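Local coordinates for protein Exo-beta-1,3-galactanase (Bifidobacterium bifidum, PDB 5FLW) that probably releases galactose units from the non-reducing ends of beta-1,3-galactan chains, as a family 43 glycoside hydrolase, at residues Ala77-Glu82 with Ala101-Tyr106; Asn43-Val48 with Leu66-Asp71; Ala109-Ala114 with Tyr134-Ile139. One frame throughout, in Å; residues are numbered along the deposited sequence.

In the fold
The five four-stranded antiparallel sheets of the chain form the five-bladed beta-propeller of glycoside hydrolase family 43, and the three contacts follow one another through its early blades without nesting or crossing. Contact 2 comes first, closing the excursion through strands 48-53 and 60-66 at the outer edge of the first sheet. Contact 1 then pairs the start of strand 80-88 with the end of strand 95-102, closing the first hairpin of the second sheet. Contact 3 closes last, bringing strand 110-116 against the connection into the third sheet. A hydrogen bond from Phe-45 N to Arg-79 O joins contacts 2 and 1, and one between Arg-137 and Tyr-106 joins contacts 3 and 1.

Contact 1. Residues Ala77-Glu82 with Ala101-Tyr106; sequences ADRIGE and AETPDY
Ile-80 and Glu-102 lie side by side and point the same way, their CB atoms 3.8 Å apart, as expected of an antiparallel hydrogen-bonded pair. Both bonds are present: Ile-80 N gives to Glu-102 O at 3.0 Å, and Glu-102 N gives to Ile-80 O at 2.8 Å. Ile-80 crosses Tyr-106 at about a right angle; with CG1 anti to the carbonyl carbon (chi1 -69°) and the chain extended beyond it, CD1 comes to 4.0 Å from Tyr-106 CE1. The same ring receives Glu-102 CG over the centre of one face, and its OH ends 3.5 Å from Glu-82 OE2. Arg-79 runs alongside Thr-103, with Arg-79 CD 4.2 Å from Thr-103 CG2, while Arg-79 NE reaches Asp-78 OD2 from above the carboxylate plane, a salt bridge of 3.0 Å. Replaced by an alanine, Arg-79 would probably leave the Asp-78 carboxylate without this mate and Thr-103 CG2 without its aliphatic neighbour. The bent Glu-102 chain turns its carboxylate away: OE1 bonds to His-100 NE2, while OE2 ties Thr-103 N, at the start of the type I turn 103-106, to Tyr-108 N and Ala-109 N just beyond it; a bond from Tyr-106 N to Thr-103 O closes the turn. The contact sits at one end of the hairpin of strands 80-88 and 95-102, with Ile-80 also touching Asn-43 and Leu-44 of the loop between strands 31-37 and 48-53.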
loop_
_atom_site.group_PDB
_atom_site.type_symbol
_atom_site.label_atom_id
_atom_site.label_comp_id
_atom_site.label_asym_id
_atom_site.label_seq_id
_atom_site.Cartn_x
_atom_site.Cartn_y
_atom_site.Cartn_z
ATOM N N ALA A 77 9.775 19.118 -6.553
ATOM C CA ALA A 77 9.455 18.574 -7.872
ATOM C C ALA A 77 10.558 17.669 -8.413
ATOM O O ALA A 77 10.300 16.882 -9.322
ATOM C CB ALA A 77 9.244 19.727 -8.863
ATOM N N ASP A 78 11.778 17.778 -7.890
ATOM C CA ASP A 78 12.889 16.966 -8.347
ATOM C C ASP A 78 13.060 15.697 -7.529
ATOM O O ASP A 78 13.941 14.891 -7.861
ATOM C CB ASP A 78 14.177 17.783 -8.319
ATOM C CG ASP A 78 14.516 18.268 -6.918
ATOM O OD1 ASP A 78 13.714 19.027 -6.338
ATOM O OD2 ASP A 78 15.570 17.872 -6.385
ATOM N N ARG A 79 12.251 15.500 -6.483
ATOM C CA ARG A 79 12.308 14.319 -5.624
ATOM C C ARG A 79 11.248 13.294 -6.048
ATOM O O ARG A 79 10.493 13.493 -7.002
ATOM C CB ARG A 79 12.114 14.693 -4.145
ATOM C CG ARG A 79 12.941 15.854 -3.696
ATOM C CD ARG A 79 14.471 15.578 -3.619
ATOM N NE ARG A 79 15.077 16.918 -3.588
ATOM C CZ ARG A 79 15.628 17.503 -2.521
ATOM N NH1 ARG A 79 15.745 16.825 -1.376
ATOM N NH2 ARG A 79 16.060 18.778 -2.604
ATOM N N ILE A 80 11.202 12.206 -5.288
ATOM C CA ILE A 80 10.270 11.107 -5.501
ATOM C C ILE A 80 9.479 10.849 -4.214
ATOM O O ILE A 80 10.034 10.870 -3.125
ATOM C CB ILE A 80 11.032 9.830 -5.922
ATOM C CG1 ILE A 80 11.624 10.003 -7.322
ATOM C CG2 ILE A 80 10.140 8.602 -5.859
ATOM C CD1 ILE A 80 12.654 8.959 -7.686
ATOM N N GLY A 81 8.178 10.618 -4.355
ATOM C CA GLY A 81 7.289 10.349 -3.234
ATOM C C GLY A 81 6.342 9.245 -3.650
ATOM O O GLY A 81 5.469 9.463 -4.478
ATOM N N GLU A 82 6.525 8.064 -3.074
ATOM C CA GLU A 82 5.738 6.894 -3.446
ATOM C C GLU A 82 4.959 6.177 -2.347
ATOM O O GLU A 82 5.245 6.317 -1.167
ATOM C CB GLU A 82 6.686 5.862 -4.081
ATOM C CG GLU A 82 7.331 6.302 -5.386
ATOM C CD GLU A 82 8.352 5.308 -5.910
ATOM O OE1 GLU A 82 8.797 4.446 -5.135
ATOM O OE2 GLU A 82 8.703 5.392 -7.097
ATOM N N ALA A 101 9.699 8.860 0.911
ATOM C CA ALA A 101 10.415 10.002 0.365
ATOM C C ALA A 101 11.757 9.508 -0.174
ATOM O O ALA A 101 12.519 8.846 0.548
ATOM C CB ALA A 101 10.624 11.086 1.434
ATOM N N GLU A 102 12.041 9.832 -1.435
ATOM C CA GLU A 102 13.162 9.230 -2.137
ATOM C C GLU A 102 13.815 10.293 -3.017
ATOM O O GLU A 102 13.229 11.348 -3.261
ATOM C CB GLU A 102 12.698 8.016 -2.975
ATOM C CG GLU A 102 13.829 7.104 -3.439
ATOM C CD GLU A 102 14.769 6.759 -2.303
ATOM O OE1 GLU A 102 14.484 5.803 -1.516
ATOM O OE2 GLU A 102 15.783 7.462 -2.191
ATOM N N THR A 103 15.038 10.012 -3.476
ATOM C CA THR A 103 15.741 10.862 -4.435
ATOM C C THR A 103 15.986 10.063 -5.716
ATOM O O THR A 103 15.932 8.827 -5.693
ATOM C CB THR A 103 17.087 11.360 -3.855
ATOM O OG1 THR A 103 17.882 10.249 -3.419
ATOM C CG2 THR A 103 16.882 12.311 -2.661
ATOM N N PRO A 104 16.242 10.731 -6.858
ATOM C CA PRO A 104 16.464 9.975 -8.112
ATOM C C PRO A 104 17.632 8.998 -8.049
ATOM O O PRO A 104 17.611 7.976 -8.753
ATOM C CB PRO A 104 16.689 11.079 -9.155
ATOM C CG PRO A 104 15.917 12.250 -8.597
ATOM C CD PRO A 104 16.161 12.184 -7.118
ATOM N N ASP A 105 18.650 9.280 -7.226
ATOM C CA ASP A 105 19.761 8.347 -7.042
ATOM C C ASP A 105 19.395 7.185 -6.123
ATOM O O ASP A 105 20.187 6.235 -5.997
ATOM C CB ASP A 105 20.959 9.083 -6.438
ATOM C CG ASP A 105 20.690 9.531 -4.993
ATOM O OD1 ASP A 105 20.922 8.755 -4.031
ATOM O OD2 ASP A 105 20.185 10.653 -4.811
ATOM N N TYR A 106 18.223 7.243 -5.481
ATOM C CA TYR A 106 17.690 6.142 -4.689
ATOM C C TYR A 106 18.436 5.839 -3.396
ATOM O O TYR A 106 18.212 4.779 -2.795
ATOM C CB TYR A 106 17.504 4.885 -5.532
ATOM C CG TYR A 106 16.086 4.771 -5.957
ATOM C CD1 TYR A 106 15.589 5.467 -7.055
ATOM C CD2 TYR A 106 15.211 3.979 -5.198
ATOM C CE1 TYR A 106 14.258 5.344 -7.397
ATOM C CE2 TYR A 106 13.901 3.865 -5.505
ATOM C CZ TYR A 106 13.416 4.540 -6.598
ATOM O OH TYR A 106 12.079 4.382 -6.899
#

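Contact 2. Residues Asn43-Val48 with Leu66-Asp71; sequences NLFQGV and LDVQED
Leu-66 O is approached by two successive residues of 43-48. Val-48 N donates to it at 3.0 Å, with an angle of 158° at the hydrogen and the donor lying in the carbonyl plane, and Gly-47 CA adds a C-H...O contact of 3.1 Å. Gly-47 can come this close because it has no side chain: a beta carbon would crowd Leu-66 O, and at phi 104° it would also jam against the carbonyl oxygen of Gln-46. Although Val-48 and Leu-66 form an antiparallel hydrogen-bonded pair, the return bond is missing: Leu-66 N is buried and has no partner in the model. Their side chains cross at a slant, CB to CB at 4.0 Å.

Phe-45 and Val-68 carry much of the remaining packing. With CG opposite the backbone N (chi1 -172°), the Phe-45 ring reaches the second segment, where Asp-67 O sits at its edge, near the ring plane and 3.5 Å from CE2. One face is covered from within its own segment by Gly-47 N, above the centre. Val-68 packs nearby, its CG2 3.5 Å from Gln-46 CA and as close to Phe-45 O. Asp-67 O is not left to the ring alone, for Gln-69 NE2 also donates to it at 2.9 Å. Gln-46 turns away from the contact, spanning its own loop with NE2 on Leu-44 O and OE1 on Asn-41 N.

The segments lie where strand 48-53 begins and strand 60-66 ends. Phe-45, Val-48 and Leu-66 pack on strand 95-102 of the second sheet: Phe-45 and Val-48 touch Ile-99, while Val-48 and Leu-66 touch Met-97.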
loop_
_atom_site.group_PDB
_atom_site.type_symbol
_atom_site.label_atom_id
_atom_site.label_comp_id
_atom_site.label_asym_id
_atom_site.label_seq_id
_atom_site.Cartn_x
_atom_site.Cartn_y
_atom_site.Cartn_z
ATOM N N ASN A 43 7.927 9.743 -13.281
ATOM C CA ASN A 43 8.286 9.126 -12.006
ATOM C C ASN A 43 8.575 10.101 -10.861
ATOM O O ASN A 43 8.739 9.639 -9.722
ATOM C CB ASN A 43 9.523 8.213 -12.172
ATOM C CG ASN A 43 10.821 9.005 -12.360
ATOM O OD1 ASN A 43 10.840 9.993 -13.089
ATOM N ND2 ASN A 43 11.907 8.565 -11.726
ATOM N N LEU A 44 8.681 11.411 -11.119
ATOM C CA LEU A 44 9.003 12.335 -10.032
ATOM C C LEU A 44 7.730 12.731 -9.264
ATOM O O LEU A 44 6.599 12.570 -9.737
ATOM C CB LEU A 44 9.757 13.565 -10.552
ATOM C CG LEU A 44 11.062 13.239 -11.286
ATOM C CD1 LEU A 44 11.717 14.492 -11.930
ATOM C CD2 LEU A 44 12.053 12.495 -10.377
ATOM N N PHE A 45 7.927 13.276 -8.067
ATOM C CA PHE A 45 6.783 13.573 -7.217
ATOM C C PHE A 45 5.902 14.667 -7.822
ATOM O O PHE A 45 6.378 15.781 -8.094
ATOM C CB PHE A 45 7.228 13.967 -5.819
ATOM C CG PHE A 45 6.079 14.104 -4.872
ATOM C CD1 PHE A 45 5.269 13.002 -4.605
ATOM C CD2 PHE A 45 5.801 15.327 -4.244
ATOM C CE1 PHE A 45 4.186 13.128 -3.716
ATOM C CE2 PHE A 45 4.711 15.459 -3.368
ATOM C CZ PHE A 45 3.915 14.366 -3.092
ATOM N N GLN A 46 4.596 14.351 -8.005
ATOM C CA GLN A 46 3.613 15.273 -8.562
ATOM C C GLN A 46 2.394 15.391 -7.649
ATOM O O GLN A 46 1.320 15.834 -8.087
ATOM C CB GLN A 46 3.204 14.893 -9.990
ATOM C CG GLN A 46 4.388 14.823 -10.937
ATOM C CD GLN A 46 4.159 13.844 -12.071
ATOM O OE1 GLN A 46 3.253 14.028 -12.902
ATOM N NE2 GLN A 46 4.960 12.775 -12.100
ATOM N N GLY A 47 2.528 14.984 -6.389
ATOM C CA GLY A 47 1.421 15.057 -5.453
ATOM C C GLY A 47 0.781 13.698 -5.195
ATOM O O GLY A 47 1.039 12.695 -5.884
ATOM N N VAL A 48 -0.064 13.693 -4.160
ATOM C CA VAL A 48 -0.872 12.543 -3.784
ATOM C C VAL A 48 -2.320 12.868 -4.138
ATOM O O VAL A 48 -2.867 13.886 -3.688
ATOM C CB VAL A 48 -0.727 12.206 -2.293
ATOM C CG1 VAL A 48 -1.676 11.055 -1.917
ATOM C CG2 VAL A 48 0.732 11.824 -1.984
ATOM N N LEU A 66 -1.888 16.116 -1.010
ATOM C CA LEU A 66 -0.538 16.462 -0.558
ATOM C C LEU A 66 0.184 17.005 -1.789
ATOM O O LEU A 66 0.417 16.267 -2.757
ATOM C CB LEU A 66 0.201 15.270 0.062
ATOM C CG LEU A 66 1.661 15.544 0.463
ATOM C CD1 LEU A 66 1.747 16.655 1.484
ATOM C CD2 LEU A 66 2.387 14.272 0.949
ATOM N N ASP A 67 0.480 18.294 -1.779
ATOM C CA ASP A 67 1.044 18.949 -2.946
ATOM C C ASP A 67 2.536 18.659 -3.065
ATOM O O ASP A 67 3.218 18.302 -2.094
ATOM C CB ASP A 67 0.904 20.461 -2.820
ATOM C CG ASP A 67 -0.512 20.940 -3.059
ATOM O OD1 ASP A 67 -1.172 20.406 -3.976
ATOM O OD2 ASP A 67 -0.962 21.857 -2.330
ATOM N N VAL A 68 3.042 18.849 -4.289
ATOM C CA VAL A 68 4.469 19.077 -4.464
ATOM C C VAL A 68 4.879 20.249 -3.573
ATOM O O VAL A 68 4.173 21.261 -3.491
ATOM C CB VAL A 68 4.762 19.393 -5.940
ATOM C CG1 VAL A 68 6.251 19.613 -6.135
ATOM C CG2 VAL A 68 4.254 18.296 -6.844
ATOM N N GLN A 69 6.011 20.106 -2.883
ATOM C CA GLN A 69 6.497 21.109 -1.939
ATOM C C GLN A 69 7.587 21.972 -2.597
ATOM O O GLN A 69 7.960 21.768 -3.755
ATOM C CB GLN A 69 6.942 20.411 -0.637
ATOM C CG GLN A 69 5.809 19.557 0.028
ATOM C CD GLN A 69 4.633 20.417 0.538
ATOM O OE1 GLN A 69 4.853 21.449 1.189
ATOM N NE2 GLN A 69 3.396 20.013 0.229
ATOM N N GLU A 70 8.125 22.934 -1.845
ATOM C CA GLU A 70 9.047 23.883 -2.452
ATOM C C GLU A 70 10.429 23.261 -2.647
ATOM O O GLU A 70 10.814 22.286 -1.984
ATOM C CB GLU A 70 9.129 25.168 -1.624
ATOM C CG GLU A 70 10.212 25.197 -0.551
ATOM C CD GLU A 70 9.928 24.318 0.675
ATOM O OE1 GLU A 70 8.789 23.798 0.825
ATOM O OE2 GLU A 70 10.854 24.166 1.518
ATOM N N ASP A 71 11.168 23.843 -3.592
ATOM C CA ASP A 71 12.535 23.428 -3.854
ATOM C C ASP A 71 13.348 23.462 -2.563
ATOM O O ASP A 71 13.237 24.396 -1.762
ATOM C CB ASP A 71 13.171 24.372 -4.877
ATOM C CG ASP A 71 12.605 24.185 -6.291
ATOM O OD1 ASP A 71 11.851 23.216 -6.547
ATOM O OD2 ASP A 71 12.945 24.990 -7.183
#

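Contact 3. Residues Ala109-Ala114 with Tyr134-Ile139; sequences AHIGVA and YLSRDI
The guanidinium of Arg-137 has the methyl of Ala-109 over one face, CB standing 3.9 Å above the plane and displaced toward the rim. The extended chain from CG to NE carries the group past this methyl to Tyr-106, whose carbonyl oxygen bonds to NH2; the ion pair of NE with Glu-102 is long and weak. His-110 and Tyr-134 find their ring partners outside the two segments: His-110 stacks on Tyr-108 and Tyr-134 meets His-158. Ala-109 CB is also touched by Leu-135 CD2, at 3.6 Å, so a single methyl packs against two side chains of the opposing segment.

The backbone of Ala-109, in the left-handed region, offers its oxygen to Ser-136 N. That bond measures 3.0 Å with an angle of 157° at the hydrogen, and the donor stands 47° above the carbonyl plane. Water 1 lies within hydrogen-bonding distance of Ala-109 O and Tyr-134 O, though it cannot serve all the acceptors around it at once. Water 2 links the segments: it donates to His-110 O at 2.9 Å and to Arg-137 O at 2.8 Å, and Ser-136 OG lies 2.7 Å away. Ser-136 OG, anti to its backbone N (chi1 180°), bonds to this water and also to Ser-153 OG, while Ile-111 CG1 presses on it at 3.2 Å. Ile-111 CG1 also meets Ile-139 CG2 at 4.3 Å.

The contact joins consecutive propeller blades. Strand 110-116 belongs to the second sheet, between strands 95-102 and 124-129, whereas residues 134-139 lead into strand 139-143 of the third. Ile-111 and Ile-139 both pack on Ile-151 of strand 149-155, and Ile-139 reaches back to Tyr-98 of strand 95-102, so the apolar layer spans the two sheets.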
loop_
_atom_site.group_PDB
_atom_site.type_symbol
_atom_site.label_atom_id
_atom_site.label_comp_id
_atom_site.label_asym_id
_atom_site.label_seq_id
_atom_site.Cartn_x
_atom_site.Cartn_y
_atom_site.Cartn_z
ATOM N N ALA A 109 15.801 7.027 0.957
ATOM C CA ALA A 109 15.095 5.942 1.629
ATOM C C ALA A 109 14.555 6.368 3.011
ATOM O O ALA A 109 14.895 5.790 4.053
ATOM C CB ALA A 109 15.987 4.701 1.694
ATOM N N HIS A 110 13.673 7.372 3.009
ATOM C CA HIS A 110 13.037 7.845 4.238
ATOM C C HIS A 110 11.519 7.646 4.182
ATOM O O HIS A 110 10.932 7.390 3.122
ATOM C CB HIS A 110 13.271 9.348 4.444
ATOM C CG HIS A 110 14.570 9.696 5.110
ATOM N ND1 HIS A 110 15.790 9.263 4.636
ATOM C CD2 HIS A 110 14.837 10.495 6.172
ATOM C CE1 HIS A 110 16.754 9.765 5.393
ATOM N NE2 HIS A 110 16.202 10.498 6.343
ATOM N N ILE A 111 10.885 7.815 5.352
ATOM C CA ILE A 111 9.436 7.973 5.471
ATOM C C ILE A 111 9.157 9.462 5.657
ATOM O O ILE A 111 9.748 10.099 6.539
ATOM C CB ILE A 111 8.889 7.195 6.690
ATOM C CG1 ILE A 111 9.189 5.685 6.577
ATOM C CG2 ILE A 111 7.384 7.453 6.874
ATOM C CD1 ILE A 111 9.047 4.870 7.871
ATOM N N GLY A 112 8.260 10.025 4.845
ATOM C CA GLY A 112 7.739 11.370 5.082
ATOM C C GLY A 112 6.409 11.309 5.822
ATOM O O GLY A 112 5.621 10.381 5.616
ATOM N N VAL A 113 6.182 12.287 6.707
ATOM C CA VAL A 113 4.987 12.358 7.553
ATOM C C VAL A 113 4.293 13.701 7.302
ATOM O O VAL A 113 4.938 14.757 7.379
ATOM C CB VAL A 113 5.340 12.200 9.051
ATOM C CG1 VAL A 113 4.094 12.279 9.904
ATOM C CG2 VAL A 113 6.060 10.885 9.317
ATOM N N ALA A 114 2.976 13.652 7.003
ATOM C CA ALA A 114 2.115 14.829 6.840
ATOM C C ALA A 114 0.818 14.615 7.631
ATOM O O ALA A 114 0.433 13.475 7.924
ATOM C CB ALA A 114 1.784 15.109 5.359
ATOM N N TYR A 134 18.122 3.427 9.372
ATOM C CA TYR A 134 17.971 2.339 8.408
ATOM C C TYR A 134 17.205 2.794 7.168
ATOM O O TYR A 134 16.347 3.686 7.225
ATOM C CB TYR A 134 17.212 1.153 9.029
ATOM C CG TYR A 134 17.873 0.537 10.250
ATOM C CD1 TYR A 134 19.223 0.686 10.478
ATOM C CD2 TYR A 134 17.140 -0.234 11.150
ATOM C CE1 TYR A 134 19.841 0.116 11.604
ATOM C CE2 TYR A 134 17.732 -0.795 12.246
ATOM C CZ TYR A 134 19.082 -0.630 12.470
ATOM O OH TYR A 134 19.655 -1.190 13.586
ATOM N N LEU A 135 17.481 2.115 6.046
ATOM C CA LEU A 135 16.735 2.336 4.815
ATOM C C LEU A 135 15.259 2.026 5.000
ATOM O O LEU A 135 14.893 0.991 5.560
ATOM C CB LEU A 135 17.250 1.391 3.737
ATOM C CG LEU A 135 18.712 1.505 3.324
ATOM C CD1 LEU A 135 19.159 0.287 2.481
ATOM C CD2 LEU A 135 18.954 2.849 2.590
ATOM N N SER A 136 14.401 2.903 4.482
ATOM C CA SER A 136 12.970 2.638 4.338
ATOM C C SER A 136 12.558 2.982 2.905
ATOM O O SER A 136 12.755 4.121 2.454
ATOM C CB SER A 136 12.156 3.465 5.339
ATOM O OG SER A 136 10.766 3.210 5.188
ATOM N N ARG A 137 12.038 1.999 2.170
ATOM C CA ARG A 137 11.538 2.245 0.815
ATOM C C ARG A 137 10.038 1.949 0.739
ATOM O O ARG A 137 9.258 2.721 1.300
ATOM C CB ARG A 137 12.430 1.563 -0.216
ATOM C CG ARG A 137 13.828 2.216 -0.225
ATOM C CD ARG A 137 14.587 1.835 -1.465
ATOM N NE ARG A 137 15.908 2.446 -1.585
ATOM C CZ ARG A 137 16.996 1.869 -1.108
ATOM N NH1 ARG A 137 16.855 0.708 -0.460
ATOM N NH2 ARG A 137 18.205 2.414 -1.279
ATOM N N ASP A 138 9.598 0.842 0.128
ATOM C CA ASP A 138 8.152 0.585 0.075
ATOM C C ASP A 138 7.565 0.531 1.480
ATOM O O ASP A 138 8.181 -0.011 2.406
ATOM C CB ASP A 138 7.859 -0.764 -0.569
ATOM C CG ASP A 138 7.990 -0.744 -2.075
ATOM O OD1 ASP A 138 8.382 0.301 -2.676
ATOM O OD2 ASP A 138 7.740 -1.821 -2.650
ATOM N N ILE A 139 6.372 1.112 1.640
ATOM C CA ILE A 139 5.677 1.126 2.916
ATOM C C ILE A 139 4.232 0.662 2.733
ATOM O O ILE A 139 3.654 0.747 1.642
ATOM C CB ILE A 139 5.683 2.506 3.623
ATOM C CG1 ILE A 139 5.045 3.560 2.708
ATOM C CG2 ILE A 139 7.103 2.905 4.093
ATOM C CD1 ILE A 139 4.572 4.793 3.457
HETATM O O HOH W 1 17.437 5.745 5.367
HETATM O O HOH W 2 9.738 4.747 3.188
#